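Local coordinates for protein saframycin Mx1 synthetase B (Legionella pneumophila subsp. pneumophila, PDB 3KXW) that belongs to the adenylate-forming (ANL) superfamily, is also called a fatty acid AMP ligase, and holds 5'-O-[(S)-(dodecanoyloxy)(hydroxy)phosphoryl]adenosine in its pocket, at residues A50-A55 against N154-W159; V537-L542 against T575-K580. All blocks are in the same frame, centred on the assembly; numbering follows the deposited sequence.

Interaction 1 of 2, residues A50-A55 against N154-W159; sequences AKAIAA and NRSSSW
The helix 43-59 of the AMP-binding region meets a 3-10 turn in the loop that leads from strand 143-147 to strand 169-174, and alanines on the helix let the turn come very close. Ala52 and Ser156 have their CA atoms 3.9 Å apart, an approach that the small side chains of both residues allow. Ala52 CB packs against Ser156 OG at 3.6 Å, while that hydroxyl, with one proton to give, shares it between the backbone oxygens of Gln48 and Leu153 or alternates between them. One helical turn on, the methyl of Ala55 packs against the backbone of the 3-10 segment, with Arg155 O 3.4 Å from Ala55 CB and the backbone of Ser158 and Trp159 also near it. Arg155 O is already taken as acceptor by Ser158 N within the turn.

Trp159, the first residue after the turn, sets its indole obliquely against the helix. Its CG stands anti to the backbone N (chi1 168°), which brings the ring to Lys51 and Ala54. At the pyrrole end Ala54 CB lies 3.4 Å from Trp159 CD1; at the benzene end Lys51 CG comes within 3.8 Å of Trp159 CE3, and Lys51 CE approaches the same part of the ring. Lysine suits this place because its extended methylene chain gives apolar cover to the indole while its ammonium group reaches a salt bridge with Asp47. Trp159 NE1, in turn, is bound by the carbonyl oxygen of Tyr87 on helix 76-87, whose ring also meets the indole.

Between 50-55 and 154-159 the adhesion is therefore van der Waals contact, while Ser156 OG to Gln48 O ties the turn to the same helix one turn earlier, and the bond to Tyr87 O holds the N-H corner of the indole and limits its rotation.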
loop_
_atom_site.group_PDB
_atom_site.type_symbol
_atom_site.label_atom_id
_atom_site.label_comp_id
_atom_site.label_asym_id
_atom_site.label_seq_id
_atom_site.Cartn_x
_atom_site.Cartn_y
_atom_site.Cartn_z
ATOM N N ALA A 50 -8.616 19.878 -12.662
ATOM C CA ALA A 50 -7.767 19.114 -13.573
ATOM C C ALA A 50 -7.441 19.880 -14.849
ATOM O O ALA A 50 -6.284 19.900 -15.309
ATOM C CB ALA A 50 -8.402 17.742 -13.890
ATOM N N LYS A 51 -8.453 20.521 -15.431
ATOM C CA LYS A 51 -8.234 21.346 -16.621
ATOM C C LYS A 51 -7.315 22.526 -16.350
ATOM O O LYS A 51 -6.414 22.807 -17.153
ATOM C CB LYS A 51 -9.568 21.840 -17.196
ATOM C CG LYS A 51 -10.394 20.713 -17.802
ATOM C CD LYS A 51 -11.869 21.089 -17.950
ATOM C CE LYS A 51 -12.506 20.319 -19.092
ATOM N NZ LYS A 51 -13.981 20.330 -18.992
ATOM N N ALA A 52 -7.539 23.211 -15.227
ATOM C CA ALA A 52 -6.699 24.346 -14.841
ATOM C C ALA A 52 -5.236 23.927 -14.672
ATOM O O ALA A 52 -4.312 24.622 -15.107
ATOM C CB ALA A 52 -7.227 24.986 -13.552
ATOM N N ILE A 53 -5.027 22.786 -14.023
ATOM C CA ILE A 53 -3.674 22.306 -13.791
ATOM C C ILE A 53 -3.038 21.860 -15.092
ATOM O O ILE A 53 -1.869 22.173 -15.362
ATOM C CB ILE A 53 -3.665 21.162 -12.748
ATOM C CG1 ILE A 53 -4.038 21.734 -11.384
ATOM C CG2 ILE A 53 -2.307 20.425 -12.744
ATOM C CD1 ILE A 53 -4.539 20.687 -10.373
ATOM N N ALA A 54 -3.800 21.152 -15.920
ATOM C CA ALA A 54 -3.282 20.744 -17.225
ATOM C C ALA A 54 -2.910 21.958 -18.098
ATOM O O ALA A 54 -1.903 21.940 -18.811
ATOM C CB ALA A 54 -4.273 19.805 -17.950
ATOM N N ALA A 55 -3.720 23.008 -18.048
ATOM C CA ALA A 55 -3.441 24.188 -18.876
ATOM C C ALA A 55 -2.139 24.856 -18.413
ATOM O O ALA A 55 -1.360 25.358 -19.221
ATOM C CB ALA A 55 -4.602 25.179 -18.803
ATOM N N ASN A 154 -9.535 30.240 -13.522
ATOM C CA ASN A 154 -9.662 30.968 -14.785
ATOM C C ASN A 154 -8.743 30.418 -15.887
ATOM O O ASN A 154 -8.794 30.878 -17.026
ATOM C CB ASN A 154 -9.458 32.487 -14.598
ATOM C CG ASN A 154 -8.048 32.841 -14.166
ATOM O OD1 ASN A 154 -7.116 32.050 -14.347
ATOM N ND2 ASN A 154 -7.879 34.038 -13.573
ATOM N N ARG A 155 -7.906 29.435 -15.560
ATOM C CA ARG A 155 -7.115 28.771 -16.602
ATOM C C ARG A 155 -7.818 27.564 -17.223
ATOM O O ARG A 155 -7.407 27.110 -18.291
ATOM C CB ARG A 155 -5.731 28.345 -16.074
ATOM C CG ARG A 155 -5.023 29.415 -15.270
ATOM C CD ARG A 155 -4.033 30.272 -16.068
ATOM N NE ARG A 155 -4.059 30.132 -17.530
ATOM C CZ ARG A 155 -4.707 30.937 -18.380
ATOM N NH1 ARG A 155 -5.444 31.964 -17.944
ATOM N NH2 ARG A 155 -4.625 30.709 -19.683
ATOM N N SER A 156 -8.865 27.047 -16.564
ATOM C CA SER A 156 -9.515 25.817 -17.032
ATOM C C SER A 156 -9.839 25.861 -18.532
ATOM O O SER A 156 -9.576 24.899 -19.256
ATOM C CB SER A 156 -10.789 25.501 -16.232
ATOM O OG SER A 156 -10.535 25.434 -14.829
ATOM N N SER A 157 -10.412 26.969 -18.994
ATOM C CA SER A 157 -10.896 27.023 -20.374
ATOM C C SER A 157 -9.732 27.098 -21.351
ATOM O O SER A 157 -9.924 26.976 -22.556
ATOM C CB SER A 157 -11.853 28.213 -20.598
ATOM O OG SER A 157 -11.155 29.445 -20.542
ATOM N N SER A 158 -8.522 27.296 -20.837
ATOM C CA SER A 158 -7.365 27.328 -21.710
ATOM C C SER A 158 -6.802 25.934 -22.026
ATOM O O SER A 158 -5.889 25.800 -22.843
ATOM C CB SER A 158 -6.275 28.230 -21.141
ATOM O OG SER A 158 -6.620 29.601 -21.313
ATOM N N TRP A 159 -7.348 24.896 -21.397
ATOM C CA TRP A 159 -6.781 23.558 -21.575
ATOM C C TRP A 159 -6.915 23.080 -23.028
ATOM O O TRP A 159 -7.960 23.255 -23.642
ATOM C CB TRP A 159 -7.436 22.563 -20.612
ATOM C CG TRP A 159 -7.129 21.111 -20.892
ATOM C CD1 TRP A 159 -5.900 20.502 -20.839
ATOM C CD2 TRP A 159 -8.067 20.086 -21.237
ATOM N NE1 TRP A 159 -6.020 19.166 -21.137
ATOM C CE2 TRP A 159 -7.342 18.884 -21.379
ATOM C CE3 TRP A 159 -9.453 20.066 -21.447
ATOM C CZ2 TRP A 159 -7.955 17.682 -21.728
ATOM C CZ3 TRP A 159 -10.061 18.858 -21.784
ATOM C CH2 TRP A 159 -9.309 17.687 -21.925
#

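Interaction 2 of 2, residues V537-L542 against T575-K580; sequences VHTIVL and TWQLNK
Ile540 and Trp576 form the hydrogen-bonded pair of an antiparallel ladder between strands 539-544 and 574-577, whose short segments run at 174° to each other. Two bonds join them: Ile540 N to Trp576 O at 2.9 Å, and Trp576 N to Ile540 O at 2.8 Å. Beyond the strand, Leu578 N donates to His538 O over 2.9 Å, at 168° at the hydrogen. A water also donates to His538 O and accepts from Asn579 N, tying that oxygen to the type I turn from Gln577 to Lys580.

The polar side-chain contact lies on the face shared by Thr539, Val541, Thr575 and Gln577. Thr539 OG1 donates to Gln577 OE1 in the model, but the 2.5 Å between them is suspiciously short and its exact value doubtful. Gln577 is bent at chi2 (-81°), which turns its amide alongside Thr539, OE1 toward the hydroxyl. Threonine suits the strand because beta-branching favours an extended backbone and keeps the hydroxyl close to it; glutamine is long enough to reach that hydroxyl.

Apolar packing occupies the other face. Ile540 CG1 rests 3.8 Å from Trp576 CE3, and Ile540 CD1 touches the same ring carbon. Two polar backbone atoms also border the indole: Val537 O, buried without a polar partner, lies in plane at its edge, 3.5 Å from Trp576 CZ3, and Leu578 N stands over one face, offset toward the rim.

Strand 574-577 is an edge strand of this four-stranded sheet, and strand 539-544 bonds on its other flank to strand 499-508 through Leu502, Val504 and Cys506. Phe522 of helix 515-533 stacks on Trp576 and touches Ile540, whereas helix 269-277 supplies Lys276 for a cation-pi contact with Trp576 and packs Phe269, Asp272 and Tyr273 against Leu578.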
loop_
_atom_site.group_PDB
_atom_site.type_symbol
_atom_site.label_atom_id
_atom_site.label_comp_id
_atom_site.label_asym_id
_atom_site.label_seq_id
_atom_site.Cartn_x
_atom_site.Cartn_y
_atom_site.Cartn_z
ATOM N N VAL A 537 6.380 -2.409 12.180
ATOM C CA VAL A 537 7.019 -3.161 13.280
ATOM C C VAL A 537 6.061 -4.148 13.944
ATOM O O VAL A 537 4.955 -3.778 14.338
ATOM C CB VAL A 537 7.558 -2.224 14.371
ATOM C CG1 VAL A 537 8.219 -3.054 15.481
ATOM C CG2 VAL A 537 8.557 -1.232 13.772
ATOM N N HIS A 538 6.486 -5.405 14.095
ATOM C CA HIS A 538 5.616 -6.430 14.654
ATOM C C HIS A 538 5.883 -6.675 16.124
ATOM O O HIS A 538 4.968 -7.017 16.897
ATOM C CB HIS A 538 5.741 -7.732 13.871
ATOM C CG HIS A 538 5.482 -7.567 12.403
ATOM N ND1 HIS A 538 4.227 -7.299 11.893
ATOM C CD2 HIS A 538 6.325 -7.597 11.338
ATOM C CE1 HIS A 538 4.308 -7.185 10.576
ATOM N NE2 HIS A 538 5.568 -7.365 10.214
ATOM N N THR A 539 7.139 -6.471 16.508
ATOM C CA THR A 539 7.577 -6.765 17.849
ATOM C C THR A 539 8.536 -5.680 18.309
ATOM O O THR A 539 9.447 -5.292 17.578
ATOM C CB THR A 539 8.326 -8.132 17.902
ATOM O OG1 THR A 539 7.479 -9.178 17.400
ATOM C CG2 THR A 539 8.753 -8.455 19.316
ATOM N N ILE A 540 8.338 -5.185 19.524
ATOM C CA ILE A 540 9.293 -4.240 20.104
ATOM C C ILE A 540 9.726 -4.740 21.461
ATOM O O ILE A 540 8.881 -5.098 22.280
ATOM C CB ILE A 540 8.678 -2.822 20.284
ATOM C CG1 ILE A 540 8.180 -2.304 18.936
ATOM C CG2 ILE A 540 9.710 -1.858 20.902
ATOM C CD1 ILE A 540 7.443 -0.998 19.035
ATOM N N VAL A 541 11.036 -4.742 21.705
ATOM C CA VAL A 541 11.562 -5.197 22.992
ATOM C C VAL A 541 12.373 -4.089 23.657
ATOM O O VAL A 541 13.243 -3.492 23.021
ATOM C CB VAL A 541 12.491 -6.439 22.835
ATOM C CG1 VAL A 541 12.852 -6.982 24.196
ATOM C CG2 VAL A 541 11.805 -7.529 22.012
ATOM N N LEU A 542 12.096 -3.845 24.937
ATOM C CA LEU A 542 12.773 -2.808 25.700
ATOM C C LEU A 542 13.686 -3.514 26.696
ATOM O O LEU A 542 13.274 -4.480 27.324
ATOM C CB LEU A 542 11.755 -1.913 26.448
ATOM C CG LEU A 542 10.700 -1.176 25.597
ATOM C CD1 LEU A 542 9.816 -0.230 26.439
ATOM C CD2 LEU A 542 11.316 -0.399 24.410
ATOM N N THR A 575 7.862 -6.102 26.488
ATOM C CA THR A 575 7.749 -6.524 25.098
ATOM C C THR A 575 6.400 -6.070 24.602
ATOM O O THR A 575 5.437 -6.076 25.359
ATOM C CB THR A 575 7.878 -8.059 24.965
ATOM O OG1 THR A 575 9.170 -8.464 25.422
ATOM C CG2 THR A 575 7.724 -8.520 23.508
ATOM N N TRP A 576 6.327 -5.667 23.337
ATOM C CA TRP A 576 5.056 -5.317 22.710
ATOM C C TRP A 576 4.939 -6.207 21.479
ATOM O O TRP A 576 5.901 -6.335 20.721
ATOM C CB TRP A 576 5.118 -3.840 22.311
ATOM C CG TRP A 576 3.958 -3.256 21.529
ATOM C CD1 TRP A 576 2.874 -2.602 22.037
ATOM C CD2 TRP A 576 3.837 -3.183 20.098
ATOM N NE1 TRP A 576 2.062 -2.152 21.010
ATOM C CE2 TRP A 576 2.637 -2.499 19.811
ATOM C CE3 TRP A 576 4.628 -3.634 19.032
ATOM C CZ2 TRP A 576 2.202 -2.268 18.499
ATOM C CZ3 TRP A 576 4.193 -3.411 17.727
ATOM C CH2 TRP A 576 2.991 -2.733 17.475
ATOM N N GLN A 577 3.777 -6.824 21.293
ATOM C CA GLN A 577 3.528 -7.675 20.129
ATOM C C GLN A 577 2.250 -7.228 19.432
ATOM O O GLN A 577 1.148 -7.361 19.982
ATOM C CB GLN A 577 3.394 -9.145 20.542
ATOM C CG GLN A 577 4.660 -9.764 21.144
ATOM C CD GLN A 577 5.663 -10.204 20.091
ATOM O OE1 GLN A 577 5.646 -9.716 18.961
ATOM N NE2 GLN A 577 6.543 -11.136 20.453
ATOM N N LEU A 578 2.390 -6.708 18.220
ATOM C CA LEU A 578 1.244 -6.171 17.475
ATOM C C LEU A 578 0.060 -7.132 17.408
ATOM O O LEU A 578 -1.097 -6.728 17.582
ATOM C CB LEU A 578 1.675 -5.778 16.057
ATOM C CG LEU A 578 0.566 -5.397 15.081
ATOM C CD1 LEU A 578 -0.263 -4.262 15.628
ATOM C CD2 LEU A 578 1.180 -5.014 13.743
ATOM N N ASN A 579 0.342 -8.401 17.152
ATOM C CA ASN A 579 -0.741 -9.326 16.838
ATOM C C ASN A 579 -1.231 -10.134 18.025
ATOM O O ASN A 579 -2.052 -11.035 17.870
ATOM C CB ASN A 579 -0.410 -10.210 15.627
ATOM C CG ASN A 579 0.718 -11.157 15.881
ATOM O OD1 ASN A 579 1.112 -11.405 17.026
ATOM N ND2 ASN A 579 1.250 -11.713 14.808
ATOM N N LYS A 580 -0.749 -9.770 19.213
ATOM C CA LYS A 580 -1.161 -10.435 20.446
ATOM C C LYS A 580 -2.063 -9.546 21.282
ATOM O O LYS A 580 -1.891 -8.331 21.331
ATOM C CB LYS A 580 0.055 -10.855 21.282
ATOM C CG LYS A 580 0.522 -12.268 21.014
ATOM C CD LYS A 580 0.766 -12.985 22.341
ATOM C CE LYS A 580 1.432 -12.048 23.351
ATOM N NZ LYS A 580 1.666 -12.725 24.663
HETATM O O HOH W 1 3.226 -9.245 16.286
#

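In the fold
Interactions 1 and 2 lie on opposite sides of the chain's centre, their own centres 50 Å apart and their nearest atoms about 34 Å apart. They follow one another along the chain: 50-55 with 154-159 lies in the AMP-binding region, whereas residues 537-542 lie in the C-terminal region related to Disco-interacting protein 2. Interaction 1 is peripheral, centred about 31 Å from the centre of the chain, and joins helix to loop. Interaction 2 closes the edge of a sheet, and the His538 side chain is about 12 Å from the bound 5'-O-[(S)-(dodecanoyloxy)(hydroxy)phosphoryl]adenosine. Its packing on helix 269-277 brings the C-terminal sheet against the AMP-binding region.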